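Local structure of carbonic anhydrase (Coccomyxa sp. PA, 3UCJ) at residues G102-G107 with A149-V154; C109-V114 with L125-V130; G36-E41 with D91-K96. The protein probably catalyses the reversible hydration of carbon dioxide to hydrogencarbonate, using one zinc ion per subunit, as a beta-class carbonic anhydrase. All blocks are in the same frame, centred on the assembly; numbering follows the deposited sequence. Where two conformers were deposited one is given.

Contact 1 of 3, residues G102-G107 with A149-V154; sequences GHYNCG and AWDKMV. With ZN (zinc ion), chain C; AZM (5-acetamido-1,3,4-thiadiazole-2-sulfonamide), chain D.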
ATOM      1  N   GLY A 102      16.840   8.769 -12.426  1.00 29.72           N
ATOM      2  CA  GLY A 102      15.872   8.491 -13.507  1.00 29.17           C
ATOM      3  C   GLY A 102      16.614   8.121 -14.791  1.00 30.70           C
ATOM      4  O   GLY A 102      17.857   8.077 -14.808  1.00 32.24           O
ATOM      5  N   HIS A 103      15.883   7.905 -15.876  1.00 31.02           N
ATOM      6  CA  HIS A 103      16.579   7.629 -17.151  1.00 31.36           C
ATOM      7  C   HIS A 103      15.767   8.168 -18.357  1.00 32.13           C
ATOM      8  O   HIS A 103      14.517   8.110 -18.396  1.00 29.57           O
ATOM      9  CB  HIS A 103      16.840   6.135 -17.334  1.00 32.06           C
ATOM     10  CG  HIS A 103      15.600   5.333 -17.557  1.00 29.84           C
ATOM     11  ND1 HIS A 103      15.166   4.906 -18.800  1.00 31.62           N
ATOM     12  CD2 HIS A 103      14.679   4.876 -16.666  1.00 30.32           C
ATOM     13  CE1 HIS A 103      14.055   4.188 -18.656  1.00 31.33           C
ATOM     14  NE2 HIS A 103      13.746   4.154 -17.373  1.00 27.38           N
ATOM     15  N   TYR A 104      16.473   8.650 -19.415  1.00 32.88           N
ATOM     16  CA  TYR A 104      15.755   9.060 -20.648  1.00 32.96           C
ATOM     17  C   TYR A 104      15.144   7.866 -21.297  1.00 32.14           C
ATOM     18  O   TYR A 104      15.571   6.729 -21.064  1.00 32.16           O
ATOM     19  CB  TYR A 104      16.755   9.793 -21.605  1.00 32.45           C
ATOM     20  CG  TYR A 104      17.200  11.085 -20.953  1.00 33.13           C
ATOM     21  CD1 TYR A 104      18.521  11.270 -20.557  1.00 32.66           C
ATOM     22  CD2 TYR A 104      16.265  12.106 -20.664  1.00 34.01           C
ATOM     23  CE1 TYR A 104      18.939  12.451 -20.008  1.00 33.82           C
ATOM     24  CE2 TYR A 104      16.668  13.296 -20.084  1.00 33.78           C
ATOM     25  CZ  TYR A 104      18.016  13.443 -19.735  1.00 34.81           C
ATOM     26  OH  TYR A 104      18.425  14.578 -19.169  1.00 34.22           O
ATOM     27  N   ASN A 105      14.087   8.081 -22.087  1.00 33.19           N
ATOM     28  CA  ASN A 105      13.386   6.993 -22.740  1.00 32.62           C
ATOM     29  C   ASN A 105      12.608   6.088 -21.719  1.00 32.45           C
ATOM     30  O   ASN A 105      12.359   4.910 -21.959  1.00 35.05           O
ATOM     31  CB  ASN A 105      14.286   6.140 -23.714  1.00 32.96           C
ATOM     32  CG  ASN A 105      13.469   5.404 -24.764  1.00 33.24           C
ATOM     33  OD1 ASN A 105      13.397   4.162 -24.794  1.00 36.59           O
ATOM     34  ND2 ASN A 105      12.891   6.181 -25.727  1.00 36.55           N
ATOM     35  N   CYS A 106      12.207   6.695 -20.602  1.00 31.65           N
ATOM     36  CA  CYS A 106      11.504   5.982 -19.512  1.00 30.56           C
ATOM     37  C   CYS A 106      10.047   5.980 -19.890  1.00 28.96           C
ATOM     38  O   CYS A 106       9.406   7.021 -19.841  1.00 30.08           O
ATOM     39  CB  CYS A 106      11.715   6.756 -18.202  1.00 29.78           C
ATOM     40  SG  CYS A 106      10.740   5.883 -16.829  1.00 31.42           S
ATOM     41  N   GLY A 107       9.578   4.831 -20.303  1.00 28.93           N
ATOM     42  CA  GLY A 107       8.214   4.623 -20.624  1.00 30.56           C
ATOM     43  C   GLY A 107       7.244   4.924 -19.505  1.00 30.82           C
ATOM     44  O   GLY A 107       6.077   5.259 -19.795  1.00 28.30           O
ATOM     45  N   ALA A 149       9.248  16.985 -24.315  1.00 38.64           N
ATOM     46  CA  ALA A 149       8.370  16.874 -23.184  1.00 37.42           C
ATOM     47  C   ALA A 149       8.688  15.623 -22.381  1.00 35.48           C
ATOM     48  O   ALA A 149       8.652  15.634 -21.189  1.00 36.00           O
ATOM     49  CB  ALA A 149       6.960  16.847 -23.657  1.00 37.10           C
ATOM     50  N   TRP A 150       9.007  14.558 -23.081  1.00 34.52           N
ATOM     51  CA  TRP A 150       9.393  13.317 -22.480  1.00 33.67           C
ATOM     52  C   TRP A 150      10.648  13.490 -21.655  1.00 35.81           C
ATOM     53  O   TRP A 150      10.702  13.111 -20.536  1.00 33.15           O
ATOM     54  CB  TRP A 150       9.606  12.271 -23.556  1.00 32.79           C
ATOM     55  CG  TRP A 150       9.699  10.862 -23.091  1.00 33.54           C
ATOM     56  CD1 TRP A 150       9.736  10.412 -21.814  1.00 29.42           C
ATOM     57  CD2 TRP A 150       9.808   9.711 -23.915  1.00 36.09           C
ATOM     58  NE1 TRP A 150       9.828   9.066 -21.796  1.00 33.46           N
ATOM     59  CE2 TRP A 150       9.873   8.606 -23.075  1.00 32.53           C
ATOM     60  CE3 TRP A 150       9.838   9.507 -25.289  1.00 33.82           C
ATOM     61  CZ2 TRP A 150       9.959   7.334 -23.550  1.00 37.92           C
ATOM     62  CZ3 TRP A 150       9.923   8.248 -25.750  1.00 38.00           C
ATOM     63  CH2 TRP A 150       9.983   7.172 -24.897  1.00 40.15           C
ATOM     64  N   ASP A 151      11.656  14.096 -22.238  1.00 35.66           N
ATOM     65  CA  ASP A 151      12.898  14.300 -21.563  1.00 36.37           C
ATOM     66  C   ASP A 151      12.711  15.163 -20.336  1.00 36.65           C
ATOM     67  O   ASP A 151      13.254  14.911 -19.298  1.00 36.33           O
ATOM     68  CB  ASP A 151      13.906  14.939 -22.499  1.00 37.71           C
ATOM     69  CG  ASP A 151      14.339  14.028 -23.601  1.00 44.00           C
ATOM     70  OD1 ASP A 151      14.924  14.515 -24.548  1.00 45.50           O
ATOM     71  OD2 ASP A 151      14.102  12.836 -23.556  1.00 44.84           O
ATOM     72  N   LYS A 152      11.933  16.202 -20.482  1.00 34.22           N
ATOM     73  CA  LYS A 152      11.673  17.087 -19.399  1.00 32.99           C
ATOM     74  C   LYS A 152      10.916  16.379 -18.277  1.00 32.18           C
ATOM     75  O   LYS A 152      11.185  16.588 -17.137  1.00 33.06           O
ATOM     76  CB  LYS A 152      10.886  18.271 -19.918  1.00 32.87           C
ATOM     77  CG  LYS A 152      10.751  19.397 -18.996  1.00 34.12           C
ATOM     78  CD  LYS A 152      12.055  19.840 -18.509  1.00 44.45           C
ATOM     79  CE  LYS A 152      12.033  21.283 -18.266  1.00 50.50           C
ATOM     80  NZ  LYS A 152      13.019  21.726 -17.307  1.00 57.28           N
ATOM     81  N   MET A 153       9.965  15.548 -18.626  1.00 30.91           N
ATOM     82  CA  MET A 153       9.230  14.809 -17.628  1.00 30.26           C
ATOM     83  C   MET A 153      10.170  13.932 -16.802  1.00 31.93           C
ATOM     84  O   MET A 153      10.077  13.887 -15.615  1.00 30.24           O
ATOM     85  CB  MET A 153       8.144  13.987 -18.271  1.00 31.70           C
ATOM     86  CG  MET A 153       7.222  13.305 -17.298  1.00 28.53           C
ATOM     87  SD  MET A 153       6.103  14.395 -16.485  1.00 32.70           S
ATOM     88  CE  MET A 153       6.777  14.541 -14.856  1.00 29.66           C
ATOM     89  N   VAL A 154      11.069  13.247 -17.466  1.00 30.55           N
ATOM     90  CA  VAL A 154      12.080  12.454 -16.790  1.00 31.27           C
ATOM     91  C   VAL A 154      12.850  13.284 -15.772  1.00 32.57           C
ATOM     92  O   VAL A 154      12.981  12.920 -14.648  1.00 32.65           O
ATOM     93  CB  VAL A 154      13.025  11.783 -17.802  1.00 30.88           C
ATOM     94  CG1 VAL A 154      14.209  11.223 -17.125  1.00 30.49           C
ATOM     95  CG2 VAL A 154      12.312  10.708 -18.528  1.00 27.01           C
TER
HETATM   96 ZN    ZN C 228      11.810   3.720 -16.722  1.00 30.46          ZN
HETATM   97  C1  AZM D 229       8.415   1.552 -18.635  1.00 34.26           C
HETATM   98  C2  AZM D 229       6.087   1.760 -19.248  1.00 40.41           C
HETATM   99  C3  AZM D 229       3.857   2.046 -18.450  1.00 46.02           C
HETATM  100  C4  AZM D 229       2.379   1.854 -18.737  1.00 41.14           C
HETATM  101  N1  AZM D 229      10.912   2.593 -18.020  1.00 26.64           N
HETATM  102  N2  AZM D 229       6.945   1.817 -20.321  1.00 36.01           N
HETATM  103  N3  AZM D 229       8.386   1.679 -19.962  1.00 36.51           N
HETATM  104  N4  AZM D 229       4.707   2.022 -19.479  1.00 34.41           N
HETATM  105  O1  AZM D 229      10.509   0.123 -18.011  1.00 30.25           O
HETATM  106  O2  AZM D 229       9.474   1.613 -16.425  1.00 34.41           O
HETATM  107  O3  AZM D 229       4.309   2.209 -17.285  1.00 40.38           O
HETATM  108  S1  AZM D 229       9.948   1.354 -17.824  1.00 33.37           S
HETATM  109  S2  AZM D 229       6.868   1.500 -17.758  1.00 35.65           S
HETATM  110  O   HOH W   1      12.928  10.719 -22.242  1.00 34.22           O
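The indole N-H of Trp150 is spent on a single acceptor, the backbone carbonyl of Cys106: NE1 lies 2.9 Å from Cys106 O and the bond is fairly straight (156° at the hydrogen). The oxygen sits in the plane of the indole, while NE1 stands well above the carbonyl plane. With CG anti to the backbone N (chi1 -166°), Trp150 reaches from helix 146-167 beneath the turn after strand 97-103, and Asn105 CA rests over one face of the indole, toward its rim. The Asn105 amide slants across the benzo end, its plane 36° from the ring and ND2 3.2 Å from Trp150 CH2, while its OD1 is held by Arg51. The Asp151 carboxylate crosses the Tyr104 ring at about a right angle, the planes steeply inclined, and its OD2 takes a hydrogen bond of 2.8 Å from water 1, which in turn accepts from Asn105 N. The Tyr104 hydroxyl bonds to Glu155 and Lys196. Branched Val154 fills the angle between strand end and turn: CG1 is 3.4 Å from His103 O, and CG2 meets Cys106 CB. Thus anchored, strand end and turn present a zinc ligand each, His103 NE2 at 2.1 Å and Cys106 SG at 2.4 Å, with Cys47 and acetazolamide's sulfonamide nitrogen completing the site. His103 ND1 bonds to Tyr104 O, which, with the zinc at NE2, helps to set the imidazole's rotation. Trp150 ties down the Cys106 backbone; the start of helix 107-114, capped by SG, would probably favour the thiolate on the metal.

Contact 2 of 3, residues C109-V114 with L125-V130; sequences CKAGLV and LWISDV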
ATOM      1  N   CYS A 109       7.548   7.479 -17.484  1.00 26.71           N
ATOM      2  CA  CYS A 109       7.369   8.904 -17.566  1.00 28.40           C
ATOM      3  C   CYS A 109       6.530   9.294 -18.779  1.00 28.95           C
ATOM      4  O   CYS A 109       5.762  10.254 -18.701  1.00 29.27           O
ATOM      5  CB  CYS A 109       8.708   9.653 -17.674  1.00 29.01           C
ATOM      6  SG  CYS A 109       9.522   9.615 -15.992  1.00 32.73           S
ATOM      7  N   LYS A 110       6.678   8.568 -19.871  1.00 29.89           N
ATOM      8  CA  LYS A 110       5.893   8.871 -21.063  1.00 31.48           C
ATOM      9  C   LYS A 110       4.444   8.544 -20.800  1.00 32.39           C
ATOM     10  O   LYS A 110       3.599   9.365 -21.112  1.00 33.51           O
ATOM     11  CB  LYS A 110       6.410   8.075 -22.278  1.00 32.91           C
ATOM     12  CG  LYS A 110       5.500   8.281 -23.538  1.00 35.85           C
ATOM     13  CD  LYS A 110       6.259   7.853 -24.795  1.00 45.86           C
ATOM     14  CE  LYS A 110       5.308   7.482 -25.978  1.00 53.29           C
ATOM     15  NZ  LYS A 110       6.104   7.271 -27.227  1.00 52.73           N
ATOM     16  N   ALA A 111       4.148   7.367 -20.219  1.00 30.44           N
ATOM     17  CA  ALA A 111       2.774   6.995 -19.876  1.00 29.99           C
ATOM     18  C   ALA A 111       2.174   8.040 -18.902  1.00 31.52           C
ATOM     19  O   ALA A 111       1.024   8.427 -19.045  1.00 30.46           O
ATOM     20  CB  ALA A 111       2.735   5.572 -19.283  1.00 29.15           C
ATOM     21  N   GLY A 112       2.987   8.556 -17.959  1.00 32.81           N
ATOM     22  CA  GLY A 112       2.506   9.584 -17.039  1.00 30.87           C
ATOM     23  C   GLY A 112       2.101  10.824 -17.819  1.00 32.20           C
ATOM     24  O   GLY A 112       1.136  11.495 -17.441  1.00 30.72           O
ATOM     25  N   LEU A 113       2.769  11.130 -18.952  1.00 31.21           N
ATOM     26  CA  LEU A 113       2.396  12.319 -19.738  1.00 32.63           C
ATOM     27  C   LEU A 113       1.153  12.054 -20.480  1.00 32.65           C
ATOM     28  O   LEU A 113       0.240  12.884 -20.514  1.00 34.13           O
ATOM     29  CB  LEU A 113       3.418  12.627 -20.824  1.00 32.53           C
ATOM     30  CG  LEU A 113       4.574  13.508 -20.370  1.00 35.88           C
ATOM     31  CD1 LEU A 113       5.536  13.696 -21.520  1.00 39.72           C
ATOM     32  CD2 LEU A 113       3.978  14.848 -19.996  1.00 38.97           C
ATOM     33  N   VAL A 114       1.111  10.895 -21.117  1.00 31.42           N
ATOM     34  CA  VAL A 114       0.056  10.637 -22.140  1.00 33.75           C
ATOM     35  C   VAL A 114      -1.141   9.863 -21.773  1.00 34.47           C
ATOM     36  O   VAL A 114      -2.198  10.113 -22.369  1.00 35.08           O
ATOM     37  CB  VAL A 114       0.696  10.136 -23.526  1.00 34.80           C
ATOM     38  CG1 VAL A 114       1.958  10.939 -23.777  1.00 35.24           C
ATOM     39  CG2 VAL A 114       1.031   8.713 -23.485  1.00 37.68           C
ATOM     40  N   LEU A 125      -2.403   2.871 -11.873  1.00 22.70           N
ATOM     41  CA  LEU A 125      -2.510   3.361 -10.437  1.00 21.17           C
ATOM     42  C   LEU A 125      -1.117   3.791  -9.984  1.00 20.89           C
ATOM     43  O   LEU A 125      -0.927   4.891  -9.470  1.00 22.03           O
ATOM     44  CB  LEU A 125      -3.011   2.269  -9.466  1.00 21.38           C
ATOM     45  CG  LEU A 125      -4.386   1.600  -9.815  1.00 23.21           C
ATOM     46  CD1 LEU A 125      -4.792   0.518  -8.762  1.00 24.57           C
ATOM     47  CD2 LEU A 125      -5.389   2.726  -9.899  1.00 23.17           C
ATOM     48  N   TRP A 126      -0.157   2.904 -10.225  1.00 24.50           N
ATOM     49  CA  TRP A 126       1.235   3.180  -9.799  1.00 23.77           C
ATOM     50  C   TRP A 126       1.809   4.484 -10.241  1.00 24.82           C
ATOM     51  O   TRP A 126       2.506   5.196  -9.489  1.00 22.82           O
ATOM     52  CB  TRP A 126       2.130   1.946 -10.169  1.00 23.23           C
ATOM     53  CG  TRP A 126       3.560   2.119  -9.734  1.00 27.11           C
ATOM     54  CD1 TRP A 126       4.614   2.466 -10.534  1.00 25.79           C
ATOM     55  CD2 TRP A 126       4.067   2.110  -8.364  1.00 20.70           C
ATOM     56  NE1 TRP A 126       5.741   2.603  -9.762  1.00 26.42           N
ATOM     57  CE2 TRP A 126       5.440   2.412  -8.437  1.00 24.00           C
ATOM     58  CE3 TRP A 126       3.484   1.860  -7.084  1.00 22.60           C
ATOM     59  CZ2 TRP A 126       6.290   2.476  -7.292  1.00 24.21           C
ATOM     60  CZ3 TRP A 126       4.351   1.981  -5.908  1.00 26.33           C
ATOM     61  CH2 TRP A 126       5.746   2.274  -6.057  1.00 22.84           C
ATOM     62  N   ILE A 127       1.647   4.814 -11.546  1.00 25.40           N
ATOM     63  CA  ILE A 127       2.241   6.019 -12.012  1.00 23.88           C
ATOM     64  C   ILE A 127       1.443   7.271 -11.730  1.00 23.70           C
ATOM     65  O   ILE A 127       1.807   8.352 -12.221  1.00 25.76           O
ATOM     66  CB  ILE A 127       2.524   5.876 -13.629  1.00 21.98           C
ATOM     67  CG1 ILE A 127       1.144   5.802 -14.319  1.00 27.80           C
ATOM     68  CG2 ILE A 127       3.440   4.654 -13.835  1.00 24.94           C
ATOM     69  CD1 ILE A 127       1.334   5.911 -15.936  1.00 30.30           C
ATOM     70  N   SER A 128       0.463   7.221 -10.818  1.00 23.98           N
ATOM     71  CA  SER A 128      -0.235   8.419 -10.412  1.00 23.86           C
ATOM     72  C   SER A 128       0.769   9.471  -9.927  1.00 24.80           C
ATOM     73  O   SER A 128       0.587  10.670 -10.154  1.00 23.72           O
ATOM     74  CB  SER A 128      -1.321   8.165  -9.294  1.00 24.63           C
ATOM     75  OG  SER A 128      -2.278   7.202  -9.746  1.00 25.93           O
ATOM     76  N   ASP A 129       1.895   9.024  -9.317  1.00 22.75           N
ATOM     77  CA  ASP A 129       2.811  10.032  -8.804  1.00 23.90           C
ATOM     78  C   ASP A 129       3.354  10.868  -9.967  1.00 22.99           C
ATOM     79  O   ASP A 129       3.692  12.075  -9.752  1.00 26.05           O
ATOM     80  CB  ASP A 129       4.096   9.405  -8.117  1.00 24.25           C
ATOM     81  CG  ASP A 129       3.761   8.420  -6.950  1.00 31.64           C
ATOM     82  OD1 ASP A 129       4.686   8.098  -6.153  1.00 30.71           O
ATOM     83  OD2 ASP A 129       2.688   7.797  -6.904  1.00 30.08           O
ATOM     84  N   VAL A 130       3.648  10.172 -11.054  1.00 24.98           N
ATOM     85  CA  VAL A 130       4.193  10.904 -12.248  1.00 24.81           C
ATOM     86  C   VAL A 130       3.149  11.985 -12.698  1.00 25.43           C
ATOM     87  O   VAL A 130       3.528  13.151 -12.934  1.00 24.80           O
ATOM     88  CB  VAL A 130       4.513   9.969 -13.373  1.00 25.74           C
ATOM     89  CG1 VAL A 130       5.128  10.845 -14.557  1.00 25.57           C
ATOM     90  CG2 VAL A 130       5.581   8.925 -12.909  1.00 26.02           C
TER
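Ile127 places CG1 between its own backbone N and carbonyl carbon (chi1 67°) and then runs on extended (chi2 171°), a combination that carries CD1 straight to helix 107-114. There the methyl meets Ala111 CB at 3.6 Å and stands 3.7 Å from Gly112 N. One turn along, Val130 has CG1 anti to its backbone N (chi1 -178°), and this branch lies on Gly112 CA at 3.8 Å, with Cys109 CA next to it. Gly112 suits the spot because Val130 CG1 lies so close over its CA that no room is left for a side chain; the two backbones approach to 5.2 Å between Gly112 CA and Val130 CA. Ile127 is the single residue that breaks the helical run between helices 122-126 and 128-135, and it is the N-cap of the second. Across this bend Ser128 turns OG back to Leu125 O, 2.7 Å away, an oxygen that also accepts from Ser128 N. Asp129 and Trp126 face the third subunit, where Lys78 of that subunit makes a salt bridge with the first and a cation-pi contact with the second. Ala111 touches acetazolamide as well, so its small methyl serves both the inhibitor pocket and the helix packing. With aliphatic groups packed against each other and against the Gly112 backbone, and no polar bond between them, the two segments owe their fit to shape and to buried apolar surface.

Contact 3 of 3, residues G36-E41 with D91-K96; sequences GSQAPE and DHLKIK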
ATOM      1  N   GLY A  36      29.281 -13.181   4.626  1.00 33.48           N
ATOM      2  CA  GLY A  36      28.417 -13.134   5.830  1.00 33.07           C
ATOM      3  C   GLY A  36      27.970 -11.776   6.366  1.00 33.07           C
ATOM      4  O   GLY A  36      27.414 -11.684   7.479  1.00 33.49           O
ATOM      5  N   SER A  37      28.261 -10.709   5.615  1.00 32.18           N
ATOM      6  CA  SER A  37      27.843  -9.344   5.987  1.00 30.92           C
ATOM      7  C   SER A  37      27.891  -8.449   4.753  1.00 28.77           C
ATOM      8  O   SER A  37      28.403  -8.842   3.673  1.00 30.93           O
ATOM      9  CB  SER A  37      28.800  -8.670   7.039  1.00 31.21           C
ATOM     10  OG  SER A  37      30.063  -8.705   6.410  1.00 34.42           O
ATOM     11  N   GLN A  38      27.295  -7.256   4.872  1.00 29.78           N
ATOM     12  CA  GLN A  38      27.457  -6.244   3.770  1.00 30.44           C
ATOM     13  C   GLN A  38      27.666  -4.914   4.444  1.00 29.10           C
ATOM     14  O   GLN A  38      27.105  -4.624   5.514  1.00 30.90           O
ATOM     15  CB  GLN A  38      26.184  -6.135   2.820  1.00 29.28           C
ATOM     16  CG  GLN A  38      24.933  -5.671   3.657  1.00 31.14           C
ATOM     17  CD  GLN A  38      23.586  -5.695   2.751  1.00 30.78           C
ATOM     18  OE1 GLN A  38      23.620  -5.245   1.572  1.00 31.81           O
ATOM     19  NE2 GLN A  38      22.498  -6.132   3.321  1.00 30.82           N
ATOM     20  N   ALA A  39      28.389  -4.061   3.747  1.00 32.15           N
ATOM     21  CA  ALA A  39      28.586  -2.701   4.230  1.00 32.59           C
ATOM     22  C   ALA A  39      28.688  -1.713   3.052  1.00 34.46           C
ATOM     23  O   ALA A  39      29.731  -1.034   2.797  1.00 33.46           O
ATOM     24  CB  ALA A  39      29.889  -2.638   5.201  1.00 34.62           C
ATOM     25  N   PRO A  40      27.561  -1.567   2.274  1.00 33.21           N
ATOM     26  CA  PRO A  40      27.521  -0.676   1.128  1.00 31.37           C
ATOM     27  C   PRO A  40      27.524   0.738   1.622  1.00 30.56           C
ATOM     28  O   PRO A  40      26.927   1.031   2.670  1.00 32.34           O
ATOM     29  CB  PRO A  40      26.101  -1.035   0.487  1.00 29.66           C
ATOM     30  CG  PRO A  40      25.290  -1.395   1.677  1.00 29.51           C
ATOM     31  CD  PRO A  40      26.317  -2.364   2.364  1.00 31.07           C
ATOM     32  N   GLU A  41      28.138   1.632   0.840  1.00 33.74           N
ATOM     33  CA  GLU A  41      28.031   3.024   1.152  1.00 36.18           C
ATOM     34  C   GLU A  41      26.872   3.733   0.427  1.00 34.53           C
ATOM     35  O   GLU A  41      26.598   4.865   0.751  1.00 34.10           O
ATOM     36  CB  GLU A  41      29.334   3.755   0.800  1.00 38.48           C
ATOM     37  CG  GLU A  41      30.424   3.317   1.819  1.00 46.68           C
ATOM     38  CD  GLU A  41      31.697   4.094   1.630  1.00 56.96           C
ATOM     39  OE1 GLU A  41      32.260   4.504   2.694  1.00 62.03           O
ATOM     40  OE2 GLU A  41      32.082   4.288   0.434  1.00 55.35           O
ATOM     41  N   ASP A  91      19.171   3.468   8.543  1.00 30.18           N
ATOM     42  CA  ASP A  91      19.185   3.275   9.994  1.00 32.49           C
ATOM     43  C   ASP A  91      20.109   2.144  10.439  1.00 34.17           C
ATOM     44  O   ASP A  91      20.735   2.221  11.565  1.00 36.05           O
ATOM     45  CB  ASP A  91      17.803   3.018  10.529  1.00 31.38           C
ATOM     46  CG  ASP A  91      16.893   4.225  10.441  1.00 31.94           C
ATOM     47  OD1 ASP A  91      17.307   5.335  10.047  1.00 37.11           O
ATOM     48  OD2 ASP A  91      15.734   4.097  10.879  1.00 34.17           O
ATOM     49  N   HIS A  92      20.236   1.079   9.652  1.00 33.20           N
ATOM     50  CA  HIS A  92      20.998  -0.065  10.080  0.50 32.06           C
ATOM     51  C   HIS A  92      22.293  -0.188   9.364  1.00 33.57           C
ATOM     52  O   HIS A  92      23.357  -0.365   9.973  1.00 33.61           O
ATOM     53  CB  HIS A  92      20.197  -1.333   9.881  0.50 31.26           C
ATOM     54  CG  HIS A  92      19.030  -1.449  10.789  0.50 27.25           C
ATOM     55  ND1 HIS A  92      19.079  -2.146  11.976  0.50 34.45           N
ATOM     56  CD2 HIS A  92      17.757  -1.021  10.653  0.50 24.32           C
ATOM     57  CE1 HIS A  92      17.885  -2.131  12.546  0.50 27.19           C
ATOM     58  NE2 HIS A  92      17.071  -1.441  11.768  0.50 28.75           N
ATOM     59  N   LEU A  93      22.275  -0.048   8.060  1.00 32.28           N
ATOM     60  CA  LEU A  93      23.557  -0.115   7.379  1.00 32.86           C
ATOM     61  C   LEU A  93      24.418   1.179   7.479  1.00 33.32           C
ATOM     62  O   LEU A  93      25.611   1.117   7.131  1.00 34.10           O
ATOM     63  CB  LEU A  93      23.365  -0.481   5.928  1.00 33.35           C
ATOM     64  CG  LEU A  93      22.756  -1.880   5.709  1.00 32.51           C
ATOM     65  CD1 LEU A  93      22.780  -2.180   4.205  1.00 31.06           C
ATOM     66  CD2 LEU A  93      23.595  -3.025   6.455  1.00 29.92           C
ATOM     67  N   LYS A  94      23.753   2.306   7.775  1.00 34.87           N
ATOM     68  CA  LYS A  94      24.326   3.657   7.811  1.00 35.26           C
ATOM     69  C   LYS A  94      25.037   3.952   6.519  1.00 36.94           C
ATOM     70  O   LYS A  94      26.236   4.341   6.479  1.00 34.32           O
ATOM     71  CB  LYS A  94      25.234   3.853   9.074  1.00 37.27           C
ATOM     72  CG  LYS A  94      24.542   3.446  10.343  1.00 43.33           C
ATOM     73  CD  LYS A  94      25.615   3.178  11.474  1.00 58.30           C
ATOM     74  CE  LYS A  94      25.027   2.509  12.740  1.00 64.15           C
ATOM     75  NZ  LYS A  94      24.367   3.563  13.580  1.00 68.42           N
ATOM     76  N   ILE A  95      24.303   3.834   5.403  1.00 31.96           N
ATOM     77  CA  ILE A  95      24.891   4.157   4.140  1.00 32.51           C
ATOM     78  C   ILE A  95      25.138   5.673   4.226  1.00 31.44           C
ATOM     79  O   ILE A  95      24.506   6.377   5.067  1.00 33.20           O
ATOM     80  CB  ILE A  95      23.841   3.937   2.931  1.00 30.70           C
ATOM     81  CG1 ILE A  95      22.553   4.648   3.362  1.00 30.44           C
ATOM     82  CG2 ILE A  95      23.781   2.471   2.566  1.00 30.79           C
ATOM     83  CD1 ILE A  95      21.826   5.250   2.113  1.00 37.33           C
ATOM     84  N   LYS A  96      25.977   6.174   3.325  1.00 33.20           N
ATOM     85  CA  LYS A  96      26.330   7.595   3.263  1.00 33.36           C
ATOM     86  C   LYS A  96      25.682   8.401   2.152  1.00 33.02           C
ATOM     87  O   LYS A  96      25.542   9.623   2.311  1.00 32.87           O
ATOM     88  CB  LYS A  96      27.873   7.695   3.062  1.00 34.33           C
ATOM     89  CG  LYS A  96      28.638   7.091   4.299  1.00 40.36           C
ATOM     90  CD  LYS A  96      30.172   7.365   4.151  1.00 47.49           C
ATOM     91  CE  LYS A  96      30.888   6.749   5.327  1.00 55.23           C
ATOM     92  NZ  LYS A  96      32.284   6.549   4.853  1.00 60.58           N
TER
HETATM   93  O   HOH W   2      27.156  -0.095   5.140  1.00 40.71           O
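Leu93 meets Pro40 and Gln38 crosswise, its side chain at about a right angle to each. The branch that does most of the touching is CD1, which lies 3.6 Å from Pro40 CG and 3.9 Å from Gln38 CD, while CD2 stays beside the Gln38 chain. Gln38 starts with CG between its backbone N and carbonyl carbon (chi1 62°) and then extends, a shape that lays its CG against the Leu93 methyls and sends the amide on to the neighbouring active site: OE1 bonds to Ser50 of the second subunit and NE2 to acetazolamide. A residue with a greasy stem and a two-way polar head fits both tasks. Beyond Pro40, Ile95 CG2 packs 3.5 Å from Pro40 O; that carbonyl accepts a hydrogen bond from water 2, which donates at the same time to Leu93 O and so bridges the two backbones. In the alpha/beta fold of beta-class enzymes this is where the loop leading into strand 42-47 runs beside the turn leading into strand 97-103, its neighbour in the parallel part of the sheet. The two approaches run 19° apart, and Lys96 N donates to Glu41 O at 3.0 Å, just ahead of the strand pairing. Glu41 and Lys96 have extended side chains lying side by side and pointing the same way, which brings their ends into a salt bridge, NZ 3.0 Å from OE1. The ammonium comes to the anti side of the carboxylate oxygen, 33° out of the carboxylate plane.

From the N terminus, the loop 36-41 comes first, and contact 3 joins it to 91-96, closing a loop that holds strands 42-47 and 65-70 and helix 80-92. Strand 97-103 then runs through the middle of the sheet to the metal site, where contact 1 opens. Its closure by 149-154 encloses contact 2, which folds helix 107-114 against the bend between helices 122-126 and 128-135. Contacts 1 and 2 touch, Met153 and Val154 packing on Cys109, so the end of the central strand, zinc turn and helices form one block. Contact 3 lies about 31 Å from contact 1, centre to centre, yet its Gln38 serves the acetazolamide site of another subunit.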